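Long-range contacts in endo-1,4-beta-Xylanase (Pseudoalteromonas haloplanktis, PDB 1XW2), which hydrolyses internal beta-1,4 linkages of xylan, as a cold-adapted member of glycoside hydrolase family 8: residues Gly145-Ala150 / Tyr203-Phe208; Val9-Ser14 / Ala293-Ala298; Ile75-Gln80 / Gly140-Gly145. The protein carries 1 engineered substitution. All coordinates share one frame; numbering follows the deposited sequence.

Interaction 1: Gly145-Ala150 / Tyr203-Phe208; sequences GEEYFA and YHIPAF
The carboxylate of E147 faces the backbone carbonyl of Y203. E147 OE1 lies 2.6 Å from Y203 O. E147 OE2 is hydrogen-bonded to the hydroxyl of Y209. The acid group thus sits between the loop before helix 206-215 and the first turn of that helix. Extended beyond CG (chi2 -176°), the chain carries the carboxylate across to the Y203 carbonyl. The nearest CA atoms, those of E147 and F208, are 8.0 Å apart, and the contact is made by side chains and the Y203 carbonyl.

The apolar half of the contact is built on Y148. F208 meets it in a T-shaped stack, with the edge of F208 directed at the face of Y148. The ring centroids are 5.0 Å apart and the planes stand at 84°. F208 CE2 sits over the centre of the Y148 ring, 3.6 Å above its plane. I205 completes the cluster in two ways. Its CD1 touches Y148 CE2 at 3.7 Å and also approaches the acid of E147. Its CG2 lies over a face of the F208 ring, so one isoleucine packs against both aromatics. The bond F208 N to I205 O, 3.0 Å long, fixes the turn that brings these two residues together.

All the touching residues are buried. W82 of helix 77-89 meets the Y148 ring edge-to-face, and F151, further along helix 144-160, stacks with F208. I189 of strand 188-189 touches E147 and Y203, and N288 of helix 283-296 touches I205. The contact therefore joins helix 144-160 to the start of helix 206-215 inside the helical (alpha/alpha)6 barrel of family 8 enzymes.

Interaction 2: Val9-Ser14 / Ala293-Ala298; sequences VGAYSS and AHLMGA
G10 packs directly on the end of helix 283-296, its CA only 3.8 Å from M296 CA. This is the tight part. A CB on G10 would clash with L295 O, so a larger residue would not fit at this spacing. Two backbone bonds hold the pieces together. A11 N donates to H294 O at 2.9 Å, nearly straight at 171°. Y12 N donates to L295 O at 2.9 Å. L295 O also accepts a CA-H contact from G10 CA at 3.2 Å.

The other side is looser and wetter. One water accepts from G10 N and donates to M296 O. A second water donates to L295 O; its link to S13 OG is doubtful, because S13 was modelled in two conformers. V9 and S13 are exposed here. M296 reaches Y12 in a Met-aromatic contact at the ring edge, M296 SD to Y12 CD2 3.8 Å. CG of Y12 is anti to its own N (chi1 -169°), and the ring runs beside M296 in the same direction. Its hydroxyl bonds to N401 and N214.

G297 ends the helix with a positive phi. G10 is the N-cap of the short helix 11-14. Such end-to-end docking, in which the first N-H groups of one helix bond the last carbonyls of another, here ties the N-terminal arm to a helix of the (alpha/alpha)6 barrel.

Interaction 3: Ile75-Gln80 / Gly140-Gly145; sequences IRTQGQ and GPAPDG. Engineered in segment 75-80: Q78 (natural residue Glu).
This is a small, mostly polar contact between the starts of helices 77-89 and 144-160, where they leave the five-stranded sheet and the loop after it. The backbones come close, with Q78 CA 4.5 Å from G145 CA. G145 suits the spot, because a CB there would clash with T77 OG1.

Q78 is engineered from a natural glutamate. Its extended side chain reaches D144 and crosses it at about a right angle. Q78 NE2 donates to D144 OD1 at 160°; the length, 2.5 Å as modelled, is unusually short and doubtful. D144 OD1 accepts through its syn lone pair and stays near the amide plane, although the two flat groups are turned 89° apart. CG of D144 sits between N and the carbonyl carbon (chi1 68°), a turn that brings the carboxylate to Q78.

In the (alpha/alpha)6 fold of family 8, such helix starts surround the substrate cleft. A substitution here, in work on active-site residues, is consistent with that position.

R284 forms a salt bridge with D144 OD2, and Y203 packs nearby. An alanine in place of D144 is likely to cost Q78 its acceptor and R284 a charge partner, with Q78 set free to turn.

A water accepts from A142 N at 2.9 Å and is hydrogen-bonded to T77 OG1 at 2.7 Å. A142 CB touches T77 OG1 at 3.9 Å.

How the interactions relate
Interactions 1 and 3 are buried and share helix 144-160; both include G145, which touches only in interaction 3. Y203 joins them: its backbone belongs to interaction 1, while its ring packs on P143 and D144 of interaction 3. Their chemistry differs. Interaction 1 lies deeper and pairs an aromatic and aliphatic cluster with one acid, whereas interaction 3 has no aromatic pair and relies on a carboxylate, an amide and a water. Interaction 2 lies nearer the surface, about 27 Å from interaction 3 between centres, and works mainly through backbone bonds and waters. It touches interaction 1 where A207 packs on M296 and L295. Along the chain, interaction 2 closes a loop that encloses the other two.

Interaction 1: Gly145-Ala150 / Tyr203-Phe208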
ATOM      1  N   GLY A 145       0.647   6.656   3.752  1.00  7.72           N
ATOM      2  CA  GLY A 145       0.640   7.640   2.682  1.00  7.85           C
ATOM      3  C   GLY A 145       2.005   8.298   2.550  1.00  7.87           C
ATOM      4  O   GLY A 145       2.608   8.278   1.476  1.00  7.62           O
ATOM      5  N   GLU A 146       2.499   8.850   3.657  1.00  7.67           N
ATOM      6  CA  GLU A 146       3.824   9.465   3.696  1.00  7.96           C
ATOM      7  C   GLU A 146       4.903   8.457   3.295  1.00  7.83           C
ATOM      8  O   GLU A 146       5.841   8.795   2.568  1.00  7.93           O
ATOM      9  CB  GLU A 146       4.108  10.052   5.088  1.00  8.02           C
ATOM     10  CG  GLU A 146       3.423  11.394   5.359  1.00  8.40           C
ATOM     11  CD  GLU A 146       2.014  11.269   5.938  1.00  8.81           C
ATOM     12  OE1 GLU A 146       1.361  10.214   5.767  1.00  8.35           O
ATOM     13  OE2 GLU A 146       1.551  12.244   6.568  1.00  7.73           O
ATOM     14  N   GLU A 147       4.754   7.210   3.750  1.00  7.75           N
ATOM     15  CA  GLU A 147       5.705   6.157   3.392  1.00  7.75           C
ATOM     16  C   GLU A 147       5.788   5.969   1.879  1.00  7.63           C
ATOM     17  O   GLU A 147       6.879   5.948   1.315  1.00  7.24           O
ATOM     18  CB  GLU A 147       5.348   4.835   4.069  1.00  7.70           C
ATOM     19  CG  GLU A 147       5.523   4.845   5.575  1.00  7.99           C
ATOM     20  CD  GLU A 147       5.253   3.488   6.184  1.00  8.28           C
ATOM     21  OE1 GLU A 147       4.224   2.870   5.827  1.00  8.92           O
ATOM     22  OE2 GLU A 147       6.065   3.032   7.008  1.00  9.14           O
ATOM     23  N   TYR A 148       4.633   5.850   1.224  1.00  7.51           N
ATOM     24  CA  TYR A 148       4.608   5.703  -0.229  1.00  7.04           C
ATOM     25  C   TYR A 148       5.037   6.977  -0.960  1.00  6.97           C
ATOM     26  O   TYR A 148       5.671   6.887  -2.011  1.00  6.77           O
ATOM     27  CB  TYR A 148       3.225   5.266  -0.716  1.00  6.85           C
ATOM     28  CG  TYR A 148       3.011   3.773  -0.781  1.00  6.56           C
ATOM     29  CD1 TYR A 148       3.335   3.056  -1.937  1.00  6.61           C
ATOM     30  CD2 TYR A 148       2.457   3.079   0.295  1.00  7.56           C
ATOM     31  CE1 TYR A 148       3.122   1.690  -2.018  1.00  7.60           C
ATOM     32  CE2 TYR A 148       2.241   1.701   0.224  1.00  7.33           C
ATOM     33  CZ  TYR A 148       2.577   1.016  -0.938  1.00  7.50           C
ATOM     34  OH  TYR A 148       2.366  -0.342  -1.033  1.00  8.59           O
ATOM     35  N   PHE A 149       4.706   8.151  -0.410  1.00  6.95           N
ATOM     36  CA  PHE A 149       5.181   9.416  -0.985  1.00  7.07           C
ATOM     37  C   PHE A 149       6.710   9.413  -1.040  1.00  7.12           C
ATOM     38  O   PHE A 149       7.302   9.686  -2.084  1.00  7.09           O
ATOM     39  CB  PHE A 149       4.734  10.633  -0.154  1.00  6.94           C
ATOM     40  CG  PHE A 149       3.298  11.080  -0.383  1.00  7.94           C
ATOM     41  CD1 PHE A 149       2.722  11.088  -1.655  1.00  7.59           C
ATOM     42  CD2 PHE A 149       2.539  11.534   0.689  1.00  7.77           C
ATOM     43  CE1 PHE A 149       1.403  11.527  -1.846  1.00  9.07           C
ATOM     44  CE2 PHE A 149       1.220  11.973   0.509  1.00  8.26           C
ATOM     45  CZ  PHE A 149       0.652  11.970  -0.760  1.00  8.22           C
ATOM     46  N   ALA A 150       7.346   9.109   0.094  1.00  7.28           N
ATOM     47  CA  ALA A 150       8.810   9.072   0.171  1.00  7.37           C
ATOM     48  C   ALA A 150       9.390   8.069  -0.826  1.00  7.56           C
ATOM     49  O   ALA A 150      10.341   8.376  -1.551  1.00  7.33           O
ATOM     50  CB  ALA A 150       9.262   8.732   1.583  1.00  7.80           C
ATOM     51  N   TYR A 203       0.788  -0.951   7.417  1.00  7.70           N
ATOM     52  CA  TYR A 203       1.711   0.156   7.170  1.00  7.79           C
ATOM     53  C   TYR A 203       3.157  -0.346   7.094  1.00  7.89           C
ATOM     54  O   TYR A 203       4.061   0.406   6.726  1.00  8.59           O
ATOM     55  CB  TYR A 203       1.620   1.211   8.280  1.00  8.07           C
ATOM     56  CG  TYR A 203       0.320   1.987   8.376  1.00  7.88           C
ATOM     57  CD1 TYR A 203      -0.762   1.726   7.529  1.00  8.37           C
ATOM     58  CD2 TYR A 203       0.182   2.995   9.332  1.00  9.14           C
ATOM     59  CE1 TYR A 203      -1.951   2.451   7.635  1.00  8.96           C
ATOM     60  CE2 TYR A 203      -0.989   3.722   9.445  1.00  9.70           C
ATOM     61  CZ  TYR A 203      -2.051   3.445   8.598  1.00  9.69           C
ATOM     62  OH  TYR A 203      -3.208   4.179   8.720  1.00 10.60           O
ATOM     63  N   HIS A 204       3.370  -1.612   7.443  1.00  7.69           N
ATOM     64  CA  HIS A 204       4.716  -2.185   7.482  1.00  7.89           C
ATOM     65  C   HIS A 204       5.157  -2.745   6.134  1.00  8.10           C
ATOM     66  O   HIS A 204       4.653  -3.775   5.682  1.00  8.23           O
ATOM     67  CB  HIS A 204       4.799  -3.257   8.565  1.00  7.99           C
ATOM     68  CG  HIS A 204       4.823  -2.693   9.949  1.00  7.93           C
ATOM     69  ND1 HIS A 204       5.982  -2.584  10.684  1.00  9.21           N
ATOM     70  CD2 HIS A 204       3.837  -2.172  10.717  1.00  9.04           C
ATOM     71  CE1 HIS A 204       5.708  -2.037  11.856  1.00  9.65           C
ATOM     72  NE2 HIS A 204       4.413  -1.774  11.900  1.00  9.28           N
ATOM     73  N   ILE A 205       6.088  -2.047   5.488  1.00  8.19           N
ATOM     74  CA  ILE A 205       6.666  -2.521   4.231  1.00  8.54           C
ATOM     75  C   ILE A 205       8.180  -2.504   4.397  1.00  8.18           C
ATOM     76  O   ILE A 205       8.832  -1.525   4.031  1.00  8.10           O
ATOM     77  CB  ILE A 205       6.227  -1.641   3.025  1.00  8.59           C
ATOM     78  CG1 ILE A 205       4.711  -1.412   3.034  1.00 10.03           C
ATOM     79  CG2 ILE A 205       6.633  -2.298   1.703  1.00  8.64           C
ATOM     80  CD1 ILE A 205       4.309   0.025   2.839  1.00 12.79           C
ATOM     81  N   PRO A 206       8.739  -3.562   4.985  1.00  8.32           N
ATOM     82  CA  PRO A 206      10.156  -3.555   5.374  1.00  8.15           C
ATOM     83  C   PRO A 206      11.129  -3.192   4.247  1.00  8.03           C
ATOM     84  O   PRO A 206      12.076  -2.438   4.496  1.00  7.90           O
ATOM     85  CB  PRO A 206      10.381  -4.981   5.884  1.00  8.17           C
ATOM     86  CG  PRO A 206       9.028  -5.389   6.388  1.00  8.67           C
ATOM     87  CD  PRO A 206       8.074  -4.826   5.364  1.00  8.35           C
ATOM     88  N   ALA A 207      10.879  -3.687   3.035  1.00  8.01           N
ATOM     89  CA  ALA A 207      11.739  -3.407   1.885  1.00  8.13           C
ATOM     90  C   ALA A 207      11.862  -1.910   1.572  1.00  8.08           C
ATOM     91  O   ALA A 207      12.919  -1.451   1.124  1.00  7.93           O
ATOM     92  CB  ALA A 207      11.250  -4.168   0.667  1.00  8.04           C
ATOM     93  N   PHE A 208      10.784  -1.157   1.805  1.00  8.07           N
ATOM     94  CA  PHE A 208      10.820   0.295   1.623  1.00  8.32           C
ATOM     95  C   PHE A 208      11.877   0.927   2.530  1.00  8.21           C
ATOM     96  O   PHE A 208      12.602   1.823   2.110  1.00  8.40           O
ATOM     97  CB  PHE A 208       9.458   0.934   1.922  1.00  8.30           C
ATOM     98  CG  PHE A 208       8.450   0.830   0.799  1.00  9.05           C
ATOM     99  CD1 PHE A 208       8.663  -0.003  -0.302  1.00  9.35           C
ATOM    100  CD2 PHE A 208       7.265   1.562   0.864  1.00  9.87           C
ATOM    101  CE1 PHE A 208       7.712  -0.094  -1.327  1.00  9.21           C
ATOM    102  CE2 PHE A 208       6.312   1.480  -0.151  1.00  9.61           C
ATOM    103  CZ  PHE A 208       6.536   0.647  -1.247  1.00  9.78           C
TER

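Interaction 2: Val9-Ser14 / Ala293-Ala298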
ATOM      1  N   VAL A   9      17.394 -14.589  -1.813  1.00 15.59           N
ATOM      2  CA  VAL A   9      18.027 -13.362  -2.299  1.00 15.54           C
ATOM      3  C   VAL A   9      16.990 -12.517  -3.046  1.00 15.17           C
ATOM      4  O   VAL A   9      16.339 -12.988  -3.977  1.00 15.38           O
ATOM      5  CB  VAL A   9      19.310 -13.639  -3.164  1.00 15.84           C
ATOM      6  CG1 VAL A   9      19.890 -12.342  -3.733  0.50 15.73           C
ATOM      7  CG2 VAL A   9      20.357 -14.411  -2.362  0.50 15.58           C
ATOM      8  N   GLY A  10      16.838 -11.269  -2.622  1.00 14.91           N
ATOM      9  CA  GLY A  10      15.810 -10.409  -3.182  1.00 14.35           C
ATOM     10  C   GLY A  10      16.162  -9.821  -4.531  1.00 13.97           C
ATOM     11  O   GLY A  10      17.336  -9.763  -4.910  1.00 13.88           O
ATOM     12  N   ALA A  11      15.135  -9.379  -5.253  1.00 13.49           N
ATOM     13  CA  ALA A  11      15.306  -8.708  -6.542  1.00 13.60           C
ATOM     14  C   ALA A  11      16.127  -7.421  -6.420  1.00 13.69           C
ATOM     15  O   ALA A  11      16.846  -7.040  -7.348  1.00 13.63           O
ATOM     16  CB  ALA A  11      13.948  -8.408  -7.155  1.00 13.59           C
ATOM     17  N   TYR A  12      16.009  -6.752  -5.277  1.00 13.72           N
ATOM     18  CA  TYR A  12      16.746  -5.512  -5.023  1.00 14.06           C
ATOM     19  C   TYR A  12      18.253  -5.767  -5.079  1.00 14.71           C
ATOM     20  O   TYR A  12      19.008  -4.959  -5.631  1.00 14.96           O
ATOM     21  CB  TYR A  12      16.345  -4.939  -3.660  1.00 13.81           C
ATOM     22  CG  TYR A  12      16.820  -3.531  -3.345  1.00 12.77           C
ATOM     23  CD1 TYR A  12      17.084  -2.598  -4.352  1.00 12.21           C
ATOM     24  CD2 TYR A  12      16.980  -3.131  -2.020  1.00 12.05           C
ATOM     25  CE1 TYR A  12      17.511  -1.298  -4.035  1.00 12.12           C
ATOM     26  CE2 TYR A  12      17.399  -1.845  -1.694  1.00 12.24           C
ATOM     27  CZ  TYR A  12      17.664  -0.935  -2.704  1.00 11.89           C
ATOM     28  OH  TYR A  12      18.082   0.334  -2.365  1.00 12.60           O
ATOM     29  N   SER A  13      18.671  -6.903  -4.525  1.00 15.23           N
ATOM     30  CA  SER A  13      20.076  -7.301  -4.502  1.00 16.04           C
ATOM     31  C   SER A  13      20.553  -7.863  -5.845  1.00 16.34           C
ATOM     32  O   SER A  13      21.590  -7.452  -6.368  1.00 16.52           O
ATOM     33  CB  SER A  13      20.315  -8.336  -3.399  1.00 15.94           C
ATOM     34  OG  SER A  13      20.309  -7.725  -2.120  0.50 16.26           O
ATOM     35  N   SER A  14      19.790  -8.800  -6.398  1.00 16.72           N
ATOM     36  CA  SER A  14      20.218  -9.545  -7.584  1.00 16.99           C
ATOM     37  C   SER A  14      19.965  -8.815  -8.898  1.00 17.18           C
ATOM     38  O   SER A  14      20.658  -9.055  -9.892  1.00 17.36           O
ATOM     39  CB  SER A  14      19.512 -10.897  -7.622  1.00 17.11           C
ATOM     40  OG  SER A  14      18.127 -10.715  -7.865  1.00 16.71           O
ATOM     41  N   ALA A 293       9.201 -10.282   0.296  1.00  9.32           N
ATOM     42  CA  ALA A 293       9.821 -11.543  -0.112  1.00  9.39           C
ATOM     43  C   ALA A 293      10.459 -11.403  -1.490  1.00  9.51           C
ATOM     44  O   ALA A 293      11.592 -11.841  -1.707  1.00  9.60           O
ATOM     45  CB  ALA A 293       8.799 -12.659  -0.114  1.00  9.40           C
ATOM     46  N   HIS A 294       9.725 -10.783  -2.413  1.00  9.75           N
ATOM     47  CA  HIS A 294      10.205 -10.569  -3.776  1.00  9.92           C
ATOM     48  C   HIS A 294      11.428  -9.655  -3.808  1.00 10.12           C
ATOM     49  O   HIS A 294      12.458  -9.989  -4.408  1.00 10.12           O
ATOM     50  CB  HIS A 294       9.078  -9.990  -4.650  1.00  9.87           C
ATOM     51  CG  HIS A 294       9.412  -9.926  -6.109  1.00 10.19           C
ATOM     52  ND1 HIS A 294       8.806  -9.038  -6.971  1.00 10.43           N
ATOM     53  CD2 HIS A 294      10.301 -10.627  -6.854  1.00 11.32           C
ATOM     54  CE1 HIS A 294       9.298  -9.201  -8.187  1.00 10.91           C
ATOM     55  NE2 HIS A 294      10.210 -10.158  -8.141  1.00 11.76           N
ATOM     56  N   LEU A 295      11.317  -8.510  -3.142  1.00  9.99           N
ATOM     57  CA  LEU A 295      12.334  -7.474  -3.235  1.00 10.49           C
ATOM     58  C   LEU A 295      13.549  -7.736  -2.351  1.00 10.91           C
ATOM     59  O   LEU A 295      14.671  -7.437  -2.749  1.00 11.15           O
ATOM     60  CB  LEU A 295      11.725  -6.100  -2.922  1.00 10.16           C
ATOM     61  CG  LEU A 295      11.140  -5.300  -4.094  1.00 10.56           C
ATOM     62  CD1 LEU A 295      12.261  -4.841  -5.029  1.00 10.34           C
ATOM     63  CD2 LEU A 295      10.064  -6.068  -4.868  1.00 10.34           C
ATOM     64  N   MET A 296      13.334  -8.305  -1.169  1.00 11.13           N
ATOM     65  CA  MET A 296      14.426  -8.482  -0.210  1.00 11.59           C
ATOM     66  C   MET A 296      14.768  -9.931   0.147  1.00 11.58           C
ATOM     67  O   MET A 296      15.727 -10.175   0.882  1.00 11.27           O
ATOM     68  CB  MET A 296      14.170  -7.651   1.055  1.00 11.96           C
ATOM     69  CG  MET A 296      14.427  -6.156   0.863  1.00 14.30           C
ATOM     70  SD  MET A 296      16.181  -5.753   0.614  1.00 18.37           S
ATOM     71  CE  MET A 296      16.926  -6.332   2.136  1.00 17.76           C
ATOM     72  N   GLY A 297      13.998 -10.883  -0.381  1.00 11.47           N
ATOM     73  CA  GLY A 297      14.266 -12.299  -0.169  1.00 11.66           C
ATOM     74  C   GLY A 297      13.212 -12.976   0.684  1.00 11.85           C
ATOM     75  O   GLY A 297      12.760 -12.415   1.684  1.00 11.49           O
ATOM     76  N   ALA A 298      12.817 -14.181   0.277  1.00 12.12           N
ATOM     77  CA  ALA A 298      11.835 -14.962   1.016  1.00 12.42           C
ATOM     78  C   ALA A 298      12.515 -15.753   2.127  1.00 12.66           C
ATOM     79  O   ALA A 298      13.470 -16.499   1.885  1.00 12.88           O
ATOM     80  CB  ALA A 298      11.072 -15.890   0.079  1.00 12.36           C
TER
HETATM   81  O   HOH W   1      18.317 -10.171  -0.555  1.00 25.85           O
HETATM   82  O   HOH W   2      17.625  -7.692  -1.715  1.00 22.89           O

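Interaction 3: Ile75-Gln80 / Gly140-Gly145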
ATOM      1  N   ILE A  75     -10.827  12.747  -1.002  1.00 10.00           N
ATOM      2  CA  ILE A  75      -9.485  12.609  -1.567  1.00  9.38           C
ATOM      3  C   ILE A  75      -8.556  12.182  -0.444  1.00  9.15           C
ATOM      4  O   ILE A  75      -8.528  12.817   0.613  1.00  9.24           O
ATOM      5  CB  ILE A  75      -9.009  13.950  -2.200  1.00  9.14           C
ATOM      6  CG1 ILE A  75     -10.065  14.493  -3.176  1.00  9.48           C
ATOM      7  CG2 ILE A  75      -7.657  13.777  -2.906  1.00  8.82           C
ATOM      8  CD1 ILE A  75      -9.862  15.956  -3.581  1.00 10.03           C
ATOM      9  N   ARG A  76      -7.806  11.106  -0.671  1.00  8.74           N
ATOM     10  CA  ARG A  76      -7.032  10.472   0.393  1.00  8.93           C
ATOM     11  C   ARG A  76      -5.545  10.395   0.073  1.00  9.02           C
ATOM     12  O   ARG A  76      -5.163  10.286  -1.093  1.00  9.40           O
ATOM     13  CB  ARG A  76      -7.602   9.083   0.695  1.00  8.83           C
ATOM     14  CG  ARG A  76      -9.010   9.163   1.266  1.00  9.36           C
ATOM     15  CD  ARG A  76      -9.725   7.842   1.464  1.00 11.02           C
ATOM     16  NE  ARG A  76     -11.118   8.108   1.823  1.00 10.89           N
ATOM     17  CZ  ARG A  76     -11.849   7.381   2.660  1.00 12.74           C
ATOM     18  NH1 ARG A  76     -11.341   6.303   3.251  1.00 12.90           N
ATOM     19  NH2 ARG A  76     -13.101   7.738   2.907  1.00 13.42           N
ATOM     20  N   THR A  77      -4.705  10.455   1.103  1.00  8.69           N
ATOM     21  CA  THR A  77      -3.259  10.386   0.880  1.00  8.46           C
ATOM     22  C   THR A  77      -2.796   9.013   0.419  1.00  8.17           C
ATOM     23  O   THR A  77      -1.852   8.909  -0.363  1.00  8.29           O
ATOM     24  CB  THR A  77      -2.445  10.832   2.115  1.00  8.75           C
ATOM     25  OG1 THR A  77      -2.943  10.188   3.296  1.00  9.10           O
ATOM     26  CG2 THR A  77      -2.635  12.322   2.372  1.00  8.29           C
ATOM     27  N   GLN A  78      -3.450   7.961   0.902  1.00  7.88           N
ATOM     28  CA  GLN A  78      -3.126   6.615   0.449  1.00  7.96           C
ATOM     29  C   GLN A  78      -3.287   6.504  -1.065  1.00  8.09           C
ATOM     30  O   GLN A  78      -2.338   6.147  -1.763  1.00  8.50           O
ATOM     31  CB  GLN A  78      -3.959   5.568   1.188  1.00  8.22           C
ATOM     32  CG  GLN A  78      -3.398   5.279   2.574  1.00  8.01           C
ATOM     33  CD  GLN A  78      -4.282   4.375   3.406  1.00  9.85           C
ATOM     34  OE1 GLN A  78      -5.405   4.048   3.015  1.00 10.78           O
ATOM     35  NE2 GLN A  78      -3.775   3.969   4.560  1.00  8.17           N
ATOM     36  N   GLY A  79      -4.468   6.854  -1.567  1.00  7.97           N
ATOM     37  CA  GLY A  79      -4.745   6.786  -2.997  1.00  7.85           C
ATOM     38  C   GLY A  79      -3.814   7.654  -3.823  1.00  7.66           C
ATOM     39  O   GLY A  79      -3.359   7.247  -4.895  1.00  7.78           O
ATOM     40  N   GLN A  80      -3.521   8.847  -3.310  1.00  7.33           N
ATOM     41  CA  GLN A  80      -2.619   9.782  -3.983  1.00  7.19           C
ATOM     42  C   GLN A  80      -1.205   9.202  -4.102  1.00  7.42           C
ATOM     43  O   GLN A  80      -0.601   9.215  -5.186  1.00  7.28           O
ATOM     44  CB  GLN A  80      -2.586  11.118  -3.227  1.00  7.33           C
ATOM     45  CG  GLN A  80      -2.020  12.282  -4.045  1.00  7.30           C
ATOM     46  CD  GLN A  80      -3.033  12.875  -5.024  1.00  8.02           C
ATOM     47  OE1 GLN A  80      -4.165  12.394  -5.132  1.00  8.74           O
ATOM     48  NE2 GLN A  80      -2.628  13.923  -5.731  1.00  7.11           N
ATOM     49  N   GLY A 140      -5.375  14.969  10.354  1.00 10.10           N
ATOM     50  CA  GLY A 140      -4.605  13.823  10.807  1.00 10.00           C
ATOM     51  C   GLY A 140      -4.085  13.012   9.629  1.00  9.90           C
ATOM     52  O   GLY A 140      -4.742  12.937   8.590  1.00  9.94           O
ATOM     53  N   PRO A 141      -2.904  12.415   9.779  1.00  9.75           N
ATOM     54  CA  PRO A 141      -2.297  11.641   8.695  1.00  9.68           C
ATOM     55  C   PRO A 141      -2.787  10.195   8.641  1.00  9.49           C
ATOM     56  O   PRO A 141      -3.335   9.677   9.617  1.00  9.61           O
ATOM     57  CB  PRO A 141      -0.808  11.668   9.056  1.00  9.66           C
ATOM     58  CG  PRO A 141      -0.799  11.692  10.565  1.00  9.93           C
ATOM     59  CD  PRO A 141      -2.046  12.445  10.979  1.00 10.02           C
ATOM     60  N   ALA A 142      -2.593   9.573   7.481  1.00  9.46           N
ATOM     61  CA  ALA A 142      -2.607   8.123   7.349  1.00  9.21           C
ATOM     62  C   ALA A 142      -1.171   7.761   6.962  1.00  8.93           C
ATOM     63  O   ALA A 142      -0.819   7.788   5.779  1.00  8.83           O
ATOM     64  CB  ALA A 142      -3.601   7.686   6.275  1.00  9.37           C
ATOM     65  N   PRO A 143      -0.334   7.479   7.965  1.00  8.88           N
ATOM     66  CA  PRO A 143       1.127   7.380   7.778  1.00  8.72           C
ATOM     67  C   PRO A 143       1.684   6.489   6.652  1.00  8.77           C
ATOM     68  O   PRO A 143       2.796   6.779   6.199  1.00  8.84           O
ATOM     69  CB  PRO A 143       1.617   6.927   9.155  1.00  8.81           C
ATOM     70  CG  PRO A 143       0.613   7.576  10.087  1.00  8.83           C
ATOM     71  CD  PRO A 143      -0.704   7.324   9.387  1.00  8.69           C
ATOM     72  N   ASP A 144       0.973   5.465   6.183  1.00  8.38           N
ATOM     73  CA  ASP A 144       1.498   4.743   5.014  1.00  8.14           C
ATOM     74  C   ASP A 144       1.440   5.583   3.725  1.00  8.04           C
ATOM     75  O   ASP A 144       2.119   5.273   2.737  1.00  7.50           O
ATOM     76  CB  ASP A 144       0.868   3.352   4.844  1.00  8.43           C
ATOM     77  CG  ASP A 144      -0.598   3.397   4.468  1.00  8.89           C
ATOM     78  OD1 ASP A 144      -1.322   4.321   4.906  1.00  8.99           O
ATOM     79  OD2 ASP A 144      -1.116   2.519   3.747  1.00  9.33           O
ATOM     80  N   GLY A 145       0.647   6.656   3.752  1.00  7.72           N
ATOM     81  CA  GLY A 145       0.640   7.640   2.682  1.00  7.85           C
ATOM     82  C   GLY A 145       2.005   8.298   2.550  1.00  7.87           C
ATOM     83  O   GLY A 145       2.608   8.278   1.476  1.00  7.62           O
TER
HETATM   84  O   HOH W   3      -1.239  10.886   5.331  1.00  8.07           O